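Local coordinates for 3-ketosteroid-delta4-5alpha-dehydrogenase (PDB 4AT2), which catalyses the FAD-dependent dehydrogenation of 3-ketosteroids between carbons 4 and 5, a step that probably belongs to bacterial steroid breakdown, at residues V44-Y49 with A65-L70; P94-C99 with A182-V187; K147-G152 with F160-M165. One frame throughout, in Å; residues are numbered along the deposited sequence.

Interaction 1 of 3, residues V44-Y49 with A65-L70; sequences VVVAGY and ADVLVL. With FAD (flavin-adenine dinucleotide), chain D.
The phenol ring of Y49 meets V69. V69 CG1 comes to the root of the ring at an oblique slant, 3.6 Å from Y49 CG, and the two side chains cross at about a right angle. The ring of W76 also meets that of Y49. With Y49 CG roughly anti to the backbone N (chi1 -152°), the ring extends away from FAD. The adenine is the other flat group: L70 O lies 3.6 Å from its carbon, FAD C2A.

This is the start of a Rossmann-type beta-alpha-beta unit. Strands 45-47 and 67-70 run parallel, joined through helix 51-62. Five backbone bonds tie the two segments. V44 and V46 each donate to and accept from the partner; L70 N reaches V46 O at 2.7 Å. G48 N then donates to L70 O at 2.8 Å.

Aliphatic side chains fill both faces. V44, V46, V67 and V69 share one face, where helix 51-62 covers V67 and V69; V46 CG2 and V67 CG1 touch at 4.1 Å. On the other face V45 CG1 packs on L70 CD1 at 3.5 Å, under V250 of strand 246-252.

G48 brings the chain to the cofactor ribose, its CA 3.3 Å from FAD O4B. Any CB on G48 would come within 2.8 Å of that same oxygen.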
loop_
_atom_site.group_PDB
_atom_site.type_symbol
_atom_site.label_atom_id
_atom_site.label_comp_id
_atom_site.label_asym_id
_atom_site.label_seq_id
_atom_site.Cartn_x
_atom_site.Cartn_y
_atom_site.Cartn_z
ATOM N N VAL A 44 -27.348 9.450 20.823
ATOM C CA VAL A 44 -26.454 9.022 19.753
ATOM C C VAL A 44 -26.246 10.195 18.811
ATOM O O VAL A 44 -27.207 10.745 18.263
ATOM C CB VAL A 44 -27.008 7.780 19.015
ATOM C CG1 VAL A 44 -26.138 7.433 17.808
ATOM C CG2 VAL A 44 -27.071 6.594 19.971
ATOM N N VAL A 45 -24.984 10.595 18.662
ATOM C CA VAL A 45 -24.614 11.695 17.777
ATOM C C VAL A 45 -23.925 11.099 16.557
ATOM O O VAL A 45 -22.902 10.430 16.681
ATOM C CB VAL A 45 -23.712 12.723 18.496
ATOM C CG1 VAL A 45 -23.184 13.763 17.510
ATOM C CG2 VAL A 45 -24.498 13.413 19.611
ATOM N N VAL A 46 -24.526 11.319 15.389
ATOM C CA VAL A 46 -24.000 10.779 14.126
ATOM C C VAL A 46 -23.352 11.909 13.343
ATOM O O VAL A 46 -24.024 12.870 12.947
ATOM C CB VAL A 46 -25.116 10.138 13.274
ATOM C CG1 VAL A 46 -24.548 9.592 11.958
ATOM C CG2 VAL A 46 -25.822 9.042 14.066
ATOM N N ALA A 47 -22.053 11.784 13.104
ATOM C CA ALA A 47 -21.340 12.768 12.294
ATOM C C ALA A 47 -21.346 12.337 10.824
ATOM O O ALA A 47 -20.688 11.356 10.457
ATOM C CB ALA A 47 -19.918 12.943 12.807
ATOM N N GLY A 48 -22.093 13.059 9.993
ATOM C CA GLY A 48 -22.155 12.750 8.558
ATOM C C GLY A 48 -23.470 12.117 8.143
ATOM O O GLY A 48 -23.857 11.067 8.668
ATOM N N TYR A 49 -24.165 12.752 7.202
ATOM C CA TYR A 49 -25.490 12.298 6.784
ATOM C C TYR A 49 -25.457 11.664 5.387
ATOM O O TYR A 49 -26.188 12.084 4.476
ATOM C CB TYR A 49 -26.470 13.475 6.819
ATOM C CG TYR A 49 -27.924 13.123 7.056
ATOM C CD1 TYR A 49 -28.407 11.821 6.848
ATOM C CD2 TYR A 49 -28.831 14.105 7.453
ATOM C CE1 TYR A 49 -29.740 11.511 7.059
ATOM C CE2 TYR A 49 -30.165 13.803 7.663
ATOM C CZ TYR A 49 -30.613 12.509 7.461
ATOM O OH TYR A 49 -31.940 12.205 7.663
ATOM N N ALA A 65 -33.223 5.365 21.156
ATOM C CA ALA A 65 -32.286 6.465 21.444
ATOM C C ALA A 65 -32.722 7.777 20.812
ATOM O O ALA A 65 -33.362 7.794 19.760
ATOM C CB ALA A 65 -30.879 6.107 20.972
ATOM N N ASP A 66 -32.367 8.879 21.468
ATOM C CA ASP A 66 -32.522 10.220 20.914
ATOM C C ASP A 66 -31.333 10.439 19.973
ATOM O O ASP A 66 -30.187 10.425 20.411
ATOM C CB ASP A 66 -32.548 11.231 22.079
ATOM C CG ASP A 66 -32.408 12.690 21.639
ATOM O OD1 ASP A 66 -32.827 13.072 20.530
ATOM O OD2 ASP A 66 -31.889 13.484 22.460
ATOM N N VAL A 67 -31.616 10.597 18.682
ATOM C CA VAL A 67 -30.556 10.651 17.660
ATOM C C VAL A 67 -30.429 12.025 17.016
ATOM O O VAL A 67 -31.427 12.612 16.577
ATOM C CB VAL A 67 -30.811 9.619 16.530
ATOM C CG1 VAL A 67 -29.654 9.601 15.534
ATOM C CG2 VAL A 67 -31.004 8.226 17.107
ATOM N N LEU A 68 -29.197 12.524 16.950
ATOM C CA LEU A 68 -28.902 13.773 16.258
ATOM C C LEU A 68 -27.804 13.563 15.220
ATOM O O LEU A 68 -26.705 13.143 15.559
ATOM C CB LEU A 68 -28.495 14.867 17.258
ATOM C CG LEU A 68 -28.011 16.218 16.713
ATOM C CD1 LEU A 68 -29.095 16.887 15.869
ATOM C CD2 LEU A 68 -27.561 17.124 17.860
ATOM N N VAL A 69 -28.121 13.866 13.961
ATOM C CA VAL A 69 -27.151 13.784 12.873
ATOM C C VAL A 69 -26.564 15.171 12.653
ATOM O O VAL A 69 -27.299 16.148 12.599
ATOM C CB VAL A 69 -27.809 13.282 11.565
ATOM C CG1 VAL A 69 -26.771 13.155 10.449
ATOM C CG2 VAL A 69 -28.466 11.931 11.786
ATOM N N LEU A 70 -25.240 15.241 12.535
ATOM C CA LEU A 70 -24.544 16.498 12.273
ATOM C C LEU A 70 -23.962 16.442 10.861
ATOM O O LEU A 70 -23.125 15.585 10.560
ATOM C CB LEU A 70 -23.422 16.682 13.294
ATOM C CG LEU A 70 -23.775 16.532 14.769
ATOM C CD1 LEU A 70 -22.490 16.636 15.564
ATOM C CD2 LEU A 70 -24.752 17.616 15.213
HETATM P PA FAD D . -20.918 10.013 2.257
HETATM O O1A FAD D . -22.086 9.354 1.635
HETATM O O2A FAD D . -20.113 10.941 1.448
HETATM O O5B FAD D . -21.428 10.782 3.566
HETATM C C5B FAD D . -20.510 11.474 4.417
HETATM C C4B FAD D . -21.183 12.765 4.915
HETATM O O4B FAD D . -20.271 13.316 5.889
HETATM C C3B FAD D . -21.284 13.783 3.771
HETATM O O3B FAD D . -22.647 14.268 3.685
HETATM C C2B FAD D . -20.297 14.885 4.171
HETATM O O2B FAD D . -20.777 16.185 3.737
HETATM C C1B FAD D . -20.291 14.766 5.694
HETATM N N9A FAD D . -19.071 15.302 6.336
HETATM C C8A FAD D . -17.813 15.311 5.878
HETATM N N7A FAD D . -17.040 15.885 6.797
HETATM C C5A FAD D . -17.813 16.228 7.846
HETATM C C6A FAD D . -17.575 16.831 9.037
HETATM N N6A FAD D . -16.329 17.195 9.340
HETATM N N1A FAD D . -18.559 17.067 9.921
HETATM C C2A FAD D . -19.860 16.683 9.634
HETATM N N3A FAD D . -20.097 16.068 8.407
HETATM C C4A FAD D . -19.066 15.860 7.547
HETATM N N1 FAD D . -19.915 2.950 -4.175
HETATM C C2 FAD D . -20.768 1.862 -4.218
HETATM O O2 FAD D . -20.692 1.009 -3.344
HETATM N N3 FAD D . -21.709 1.742 -5.251
HETATM C C4 FAD D . -21.767 2.700 -6.265
HETATM O O4 FAD D . -22.597 2.554 -7.166
HETATM C C4X FAD D . -20.899 3.797 -6.224
HETATM N N5 FAD D . -20.911 4.734 -7.204
HETATM C C5X FAD D . -19.919 5.644 -7.264
HETATM C C6 FAD D . -19.770 6.449 -8.397
HETATM C C7 FAD D . -18.755 7.407 -8.464
HETATM C C7M FAD D . -18.653 8.191 -9.631
HETATM C C8 FAD D . -17.862 7.558 -7.383
HETATM C C8M FAD D . -16.820 8.509 -7.380
HETATM C C9 FAD D . -18.021 6.760 -6.248
HETATM C C9A FAD D . -19.031 5.787 -6.193
HETATM N N10 FAD D . -19.170 4.986 -5.108
HETATM C C10 FAD D . -19.979 3.920 -5.181
HETATM C "C1'" FAD D . -18.520 5.279 -3.805
HETATM C "C2'" FAD D . -19.572 5.770 -2.799
HETATM O "O2'" FAD D . -20.264 6.847 -3.433
HETATM C "C3'" FAD D . -18.911 6.268 -1.503
HETATM O "O3'" FAD D . -17.744 5.499 -1.164
HETATM C "C4'" FAD D . -19.926 6.209 -0.350
HETATM O "O4'" FAD D . -21.075 6.984 -0.725
HETATM C "C5'" FAD D . -19.321 6.784 0.933
HETATM O "O5'" FAD D . -20.280 6.628 1.996
HETATM P P FAD D . -20.079 7.420 3.386
HETATM O O1P FAD D . -18.797 7.061 3.999
HETATM O O2P FAD D . -21.354 7.280 4.167
HETATM O O3P FAD D . -19.836 8.945 2.863
#

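Interaction 2 of 3, residues P94-C99 with A182-V187; sequences PLQKAC and APRGHV
Q96 and L95 of helix 94-98 reach the imidazole of H186 from neighbouring positions. L95 and H186 run past one another, pointing opposite ways. L95 CD1 comes obliquely to H186 CD2 at 3.5 Å, and L95 CB lies beside the same ring carbon at 3.8 Å. Q96 crosses H186 at about a right angle, with its CG 4.0 Å from H186 CE1. The Q96 amide is turned 60° from the ring plane.

Q96 CG is anti to its carbonyl carbon (chi1 -72°) and the chain runs on extended (chi2 176°), which carries the amide past the ring to P183 O. Its NE2 donates to P183 O at 3.0 Å. The acceptor lies close to the amide plane, but the donor is tilted from the carbonyl plane. NE2 also bonds D103 OD2, while OE1 takes the backbone N-H groups of G92 and T93. Four bonds therefore fix the rotation of this buried amide.

The imidazole is held too. H186 ND1 donates to R184 O at 3.0 Å. That oxygen lies in the ring plane, while ND1 sits above the carbonyl plane of R184. The other ring nitrogen, NE2, bonds T93 OG1. The H186 side chain is about 10 Å from FAD. The R184 guanidinium forms a salt bridge through NE with D103 OD2, the same oxygen that takes Q96 NE2. A182 O lies over one guanidinium face.

The arrangement is a short helix docked on the middle strand, 185-186, of a three-stranded antiparallel sheet in the FAD-binding domain.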
loop_
_atom_site.group_PDB
_atom_site.type_symbol
_atom_site.label_atom_id
_atom_site.label_comp_id
_atom_site.label_asym_id
_atom_site.label_seq_id
_atom_site.Cartn_x
_atom_site.Cartn_y
_atom_site.Cartn_z
ATOM N N PRO A 94 -33.752 -12.339 -2.434
ATOM C CA PRO A 94 -34.930 -12.518 -3.285
ATOM C C PRO A 94 -34.707 -12.014 -4.718
ATOM O O PRO A 94 -35.293 -12.556 -5.654
ATOM C CB PRO A 94 -35.990 -11.683 -2.573
ATOM C CG PRO A 94 -35.611 -11.806 -1.128
ATOM C CD PRO A 94 -34.106 -11.716 -1.143
ATOM N N LEU A 95 -33.875 -10.990 -4.886
ATOM C CA LEU A 95 -33.579 -10.475 -6.228
ATOM C C LEU A 95 -32.776 -11.494 -7.049
ATOM O O LEU A 95 -33.112 -11.776 -8.215
ATOM C CB LEU A 95 -32.829 -9.147 -6.145
ATOM C CG LEU A 95 -33.129 -8.111 -7.233
ATOM C CD1 LEU A 95 -32.123 -6.977 -7.140
ATOM C CD2 LEU A 95 -33.156 -8.636 -8.654
ATOM N N GLN A 96 -31.716 -12.044 -6.452
ATOM C CA GLN A 96 -30.941 -13.090 -7.124
ATOM C C GLN A 96 -31.854 -14.254 -7.531
ATOM O O GLN A 96 -31.792 -14.716 -8.660
ATOM C CB GLN A 96 -29.800 -13.612 -6.244
ATOM C CG GLN A 96 -28.651 -12.622 -6.069
ATOM C CD GLN A 96 -27.599 -13.150 -5.109
ATOM O OE1 GLN A 96 -27.926 -13.595 -4.023
ATOM N NE2 GLN A 96 -26.337 -13.096 -5.511
ATOM N N LYS A 97 -32.710 -14.692 -6.611
ATOM C CA LYS A 97 -33.599 -15.834 -6.878
ATOM C C LYS A 97 -34.573 -15.518 -8.020
ATOM O O LYS A 97 -34.784 -16.348 -8.923
ATOM C CB LYS A 97 -34.352 -16.247 -5.601
ATOM C CG LYS A 97 -33.435 -16.890 -4.568
ATOM C CD LYS A 97 -34.177 -17.276 -3.293
ATOM C CE LYS A 97 -33.226 -17.905 -2.284
ATOM N NZ LYS A 97 -32.784 -19.288 -2.637
ATOM N N ALA A 98 -35.141 -14.312 -7.998
ATOM C CA ALA A 98 -36.093 -13.897 -9.046
ATOM C C ALA A 98 -35.458 -13.875 -10.439
ATOM O O ALA A 98 -36.134 -14.125 -11.453
ATOM C CB ALA A 98 -36.680 -12.531 -8.709
ATOM N N CYS A 99 -34.161 -13.587 -10.475
ATOM C CA CYS A 99 -33.383 -13.538 -11.717
ATOM C C CYS A 99 -32.714 -14.873 -12.050
ATOM O O CYS A 99 -32.059 -15.005 -13.077
ATOM C CB CYS A 99 -32.343 -12.407 -11.649
ATOM S SG CYS A 99 -33.091 -10.756 -11.529
ATOM N N ALA A 182 -21.802 -15.413 -9.417
ATOM C CA ALA A 182 -23.136 -14.958 -9.065
ATOM C C ALA A 182 -23.069 -13.440 -9.060
ATOM O O ALA A 182 -22.132 -12.863 -8.509
ATOM C CB ALA A 182 -23.549 -15.472 -7.687
ATOM N N PRO A 183 -24.047 -12.786 -9.693
ATOM C CA PRO A 183 -24.083 -11.331 -9.700
ATOM C C PRO A 183 -24.548 -10.829 -8.349
ATOM O O PRO A 183 -25.502 -11.378 -7.783
ATOM C CB PRO A 183 -25.100 -11.018 -10.806
ATOM C CG PRO A 183 -26.025 -12.198 -10.796
ATOM C CD PRO A 183 -25.143 -13.385 -10.482
ATOM N N ARG A 184 -23.884 -9.788 -7.847
ATOM C CA ARG A 184 -24.178 -9.265 -6.518
ATOM C C ARG A 184 -24.378 -7.754 -6.530
ATOM O O ARG A 184 -24.600 -7.154 -5.490
ATOM C CB ARG A 184 -23.060 -9.667 -5.547
ATOM C CG ARG A 184 -22.974 -11.187 -5.392
ATOM C CD ARG A 184 -22.063 -11.637 -4.263
ATOM N NE ARG A 184 -21.921 -13.092 -4.349
ATOM C CZ ARG A 184 -20.891 -13.711 -4.919
ATOM N NH1 ARG A 184 -19.863 -13.019 -5.415
ATOM N NH2 ARG A 184 -20.887 -15.039 -4.986
ATOM N N GLY A 185 -24.302 -7.136 -7.707
ATOM C CA GLY A 185 -24.582 -5.701 -7.796
ATOM C C GLY A 185 -26.086 -5.451 -7.779
ATOM O O GLY A 185 -26.747 -5.579 -8.816
ATOM N N HIS A 186 -26.624 -5.106 -6.604
ATOM C CA HIS A 186 -28.055 -4.789 -6.447
ATOM C C HIS A 186 -28.247 -3.308 -6.581
ATOM O O HIS A 186 -27.605 -2.545 -5.873
ATOM C CB HIS A 186 -28.563 -5.262 -5.088
ATOM C CG HIS A 186 -28.634 -6.766 -4.950
ATOM N ND1 HIS A 186 -27.542 -7.564 -5.023
ATOM C CD2 HIS A 186 -29.719 -7.600 -4.722
ATOM C CE1 HIS A 186 -27.926 -8.843 -4.842
ATOM N NE2 HIS A 186 -29.260 -8.859 -4.659
ATOM N N VAL A 187 -29.124 -2.883 -7.487
ATOM C CA VAL A 187 -29.214 -1.455 -7.838
ATOM C C VAL A 187 -30.645 -0.977 -7.641
ATOM O O VAL A 187 -31.561 -1.534 -8.236
ATOM C CB VAL A 187 -28.767 -1.211 -9.303
ATOM C CG1 VAL A 187 -28.732 0.283 -9.638
ATOM C CG2 VAL A 187 -27.394 -1.835 -9.542
#

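Interaction 3 of 3, residues K147-G152 with F160-M165; sequences KESFWG and FDDGLM
W151 is the largest bump on its segment, and it lodges between F160 and M165. F160 points its edge at the six-membered ring of W151, an offset edge-to-face pair with planes at 84°. M165 lies alongside W151, pointing the same way, and its SD meets the edge of the five-membered ring in a Met-aromatic contact. F150 CB points away, but the ring lies obliquely by the L164 carbonyl, F150 CD1 3.4 Å from L164 O.

G163 is the hollow. A CB there would fall 2.2 Å from K147 O. The two segments meet in a single beta bridge, F150 with L164, on the outer side of strand 164-165; W151 N donates to L164 O at 2.9 Å. The loop they close carries W156 and E157 of the steroid pocket.

K147, CG anti to its backbone N (chi1 -170°) and extended beyond, passes across D161 at about a right angle. Its NZ forms a salt bridge to D161 OD1 at 3.0 Å. A water links NZ to D161 OD2. With an alanine here the NZ is gone, and the D161 carboxylate is likely to lose its salt bridge and bridging water. Q189 NE2 also bonds D161 OD2.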
loop_
_atom_site.group_PDB
_atom_site.type_symbol
_atom_site.label_atom_id
_atom_site.label_comp_id
_atom_site.label_asym_id
_atom_site.label_seq_id
_atom_site.Cartn_x
_atom_site.Cartn_y
_atom_site.Cartn_z
ATOM N N LYS A 147 -35.917 -3.450 -9.021
ATOM C CA LYS A 147 -36.583 -4.136 -10.115
ATOM C C LYS A 147 -36.020 -5.544 -10.222
ATOM O O LYS A 147 -34.802 -5.724 -10.246
ATOM C CB LYS A 147 -36.365 -3.399 -11.426
ATOM C CG LYS A 147 -37.234 -3.935 -12.546
ATOM C CD LYS A 147 -37.042 -3.094 -13.787
ATOM C CE LYS A 147 -37.785 -3.695 -14.969
ATOM N NZ LYS A 147 -37.770 -2.723 -16.096
ATOM N N GLU A 148 -36.898 -6.542 -10.293
ATOM C CA GLU A 148 -36.452 -7.935 -10.319
ATOM C C GLU A 148 -36.084 -8.335 -11.755
ATOM O O GLU A 148 -36.767 -9.127 -12.404
ATOM C CB GLU A 148 -37.486 -8.862 -9.636
ATOM C CG GLU A 148 -37.651 -8.505 -8.157
ATOM C CD GLU A 148 -38.392 -9.542 -7.313
ATOM O OE1 GLU A 148 -39.398 -10.100 -7.792
ATOM O OE2 GLU A 148 -37.960 -9.769 -6.148
ATOM N N SER A 149 -35.002 -7.734 -12.249
ATOM C CA SER A 149 -34.487 -7.997 -13.589
ATOM C C SER A 149 -32.978 -7.804 -13.584
ATOM O O SER A 149 -32.432 -7.013 -12.786
ATOM C CB SER A 149 -35.129 -7.073 -14.620
ATOM O OG SER A 149 -34.928 -5.728 -14.252
ATOM N N PHE A 150 -32.322 -8.529 -14.484
ATOM C CA PHE A 150 -30.870 -8.616 -14.543
ATOM C C PHE A 150 -30.362 -8.006 -15.845
ATOM O O PHE A 150 -30.912 -8.268 -16.916
ATOM C CB PHE A 150 -30.461 -10.101 -14.440
ATOM C CG PHE A 150 -29.021 -10.385 -14.787
ATOM C CD1 PHE A 150 -27.999 -10.119 -13.878
ATOM C CD2 PHE A 150 -28.692 -10.978 -16.007
ATOM C CE1 PHE A 150 -26.677 -10.402 -14.190
ATOM C CE2 PHE A 150 -27.366 -11.275 -16.314
ATOM C CZ PHE A 150 -26.359 -10.983 -15.406
ATOM N N TRP A 151 -29.328 -7.173 -15.742
ATOM C CA TRP A 151 -28.642 -6.661 -16.928
ATOM C C TRP A 151 -27.379 -7.444 -17.124
ATOM O O TRP A 151 -26.540 -7.489 -16.230
ATOM C CB TRP A 151 -28.299 -5.184 -16.764
ATOM C CG TRP A 151 -27.614 -4.646 -17.996
ATOM C CD1 TRP A 151 -26.288 -4.247 -18.129
ATOM C CD2 TRP A 151 -28.200 -4.494 -19.338
ATOM N NE1 TRP A 151 -26.027 -3.842 -19.415
ATOM C CE2 TRP A 151 -27.130 -3.967 -20.192
ATOM C CE3 TRP A 151 -29.464 -4.706 -19.885
ATOM C CZ2 TRP A 151 -27.334 -3.681 -21.541
ATOM C CZ3 TRP A 151 -29.660 -4.406 -21.241
ATOM C CH2 TRP A 151 -28.619 -3.914 -22.047
ATOM N N GLY A 152 -27.227 -8.049 -18.303
ATOM C CA GLY A 152 -26.147 -9.006 -18.537
ATOM C C GLY A 152 -25.001 -8.589 -19.445
ATOM O O GLY A 152 -24.117 -9.398 -19.714
ATOM N N PHE A 160 -30.637 0.750 -17.989
ATOM C CA PHE A 160 -32.039 0.947 -17.655
ATOM C C PHE A 160 -32.235 0.781 -16.145
ATOM O O PHE A 160 -31.273 0.878 -15.373
ATOM C CB PHE A 160 -32.906 -0.006 -18.490
ATOM C CG PHE A 160 -32.553 -0.014 -19.960
ATOM C CD1 PHE A 160 -32.748 1.128 -20.745
ATOM C CD2 PHE A 160 -32.020 -1.153 -20.566
ATOM C CE1 PHE A 160 -32.416 1.129 -22.098
ATOM C CE2 PHE A 160 -31.693 -1.158 -21.921
ATOM C CZ PHE A 160 -31.892 -0.016 -22.685
ATOM N N ASP A 161 -33.463 0.534 -15.710
ATOM C CA ASP A 161 -33.731 0.495 -14.273
ATOM C C ASP A 161 -33.620 -0.910 -13.683
ATOM O O ASP A 161 -34.254 -1.204 -12.680
ATOM C CB ASP A 161 -35.097 1.137 -13.942
ATOM C CG ASP A 161 -36.270 0.402 -14.575
ATOM O OD1 ASP A 161 -36.046 -0.390 -15.512
ATOM O OD2 ASP A 161 -37.427 0.628 -14.132
ATOM N N ASP A 162 -32.810 -1.768 -14.305
ATOM C CA ASP A 162 -32.629 -3.136 -13.812
ATOM C C ASP A 162 -31.975 -3.169 -12.440
ATOM O O ASP A 162 -31.199 -2.275 -12.077
ATOM C CB ASP A 162 -31.852 -3.973 -14.821
ATOM C CG ASP A 162 -32.604 -4.121 -16.123
ATOM O OD1 ASP A 162 -33.730 -4.667 -16.103
ATOM O OD2 ASP A 162 -32.095 -3.662 -17.158
ATOM N N GLY A 163 -32.314 -4.193 -11.664
ATOM C CA GLY A 163 -31.884 -4.259 -10.276
ATOM C C GLY A 163 -30.661 -5.105 -9.983
ATOM O O GLY A 163 -30.094 -5.011 -8.900
ATOM N N LEU A 164 -30.246 -5.943 -10.932
ATOM C CA LEU A 164 -29.129 -6.855 -10.665
ATOM C C LEU A 164 -28.141 -6.897 -11.825
ATOM O O LEU A 164 -28.538 -6.915 -12.996
ATOM C CB LEU A 164 -29.659 -8.266 -10.329
ATOM C CG LEU A 164 -28.680 -9.335 -9.820
ATOM C CD1 LEU A 164 -28.164 -9.011 -8.423
ATOM C CD2 LEU A 164 -29.386 -10.685 -9.809
ATOM N N MET A 165 -26.853 -6.895 -11.489
ATOM C CA MET A 165 -25.791 -6.875 -12.499
ATOM C C MET A 165 -24.515 -7.402 -11.861
ATOM O O MET A 165 -24.302 -7.203 -10.669
ATOM C CB MET A 165 -25.592 -5.433 -12.986
ATOM C CG MET A 165 -24.632 -5.264 -14.147
ATOM S SD MET A 165 -24.639 -3.538 -14.696
ATOM C CE MET A 165 -23.175 -3.524 -15.723
HETATM O O HOH W 1 -33.823 -1.688 -9.839
HETATM O O HOH W 2 -39.292 -0.487 -15.722
#

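Interaction 1 stands apart, its centre 32 Å and 34 Å from the centres of interactions 2 and 3. It is buried and its side-chain packing is mostly aliphatic, held by regular backbone bonds beside the adenosine end of FAD. Interactions 2 and 3 touch, with centres 8 Å apart, and share one antiparallel sheet. V187 N lies 2.7 Å from G163 O, a probable hydrogen bond between strands 185-186 and 164-165. Interaction 2 is also buried, but its hydrogen bonds come from side chains, with L95 packing beside them. Interaction 3 is only partly buried and adds a salt bridge, waters and aromatic edges. It is nested in the chain loop that interaction 2 closes.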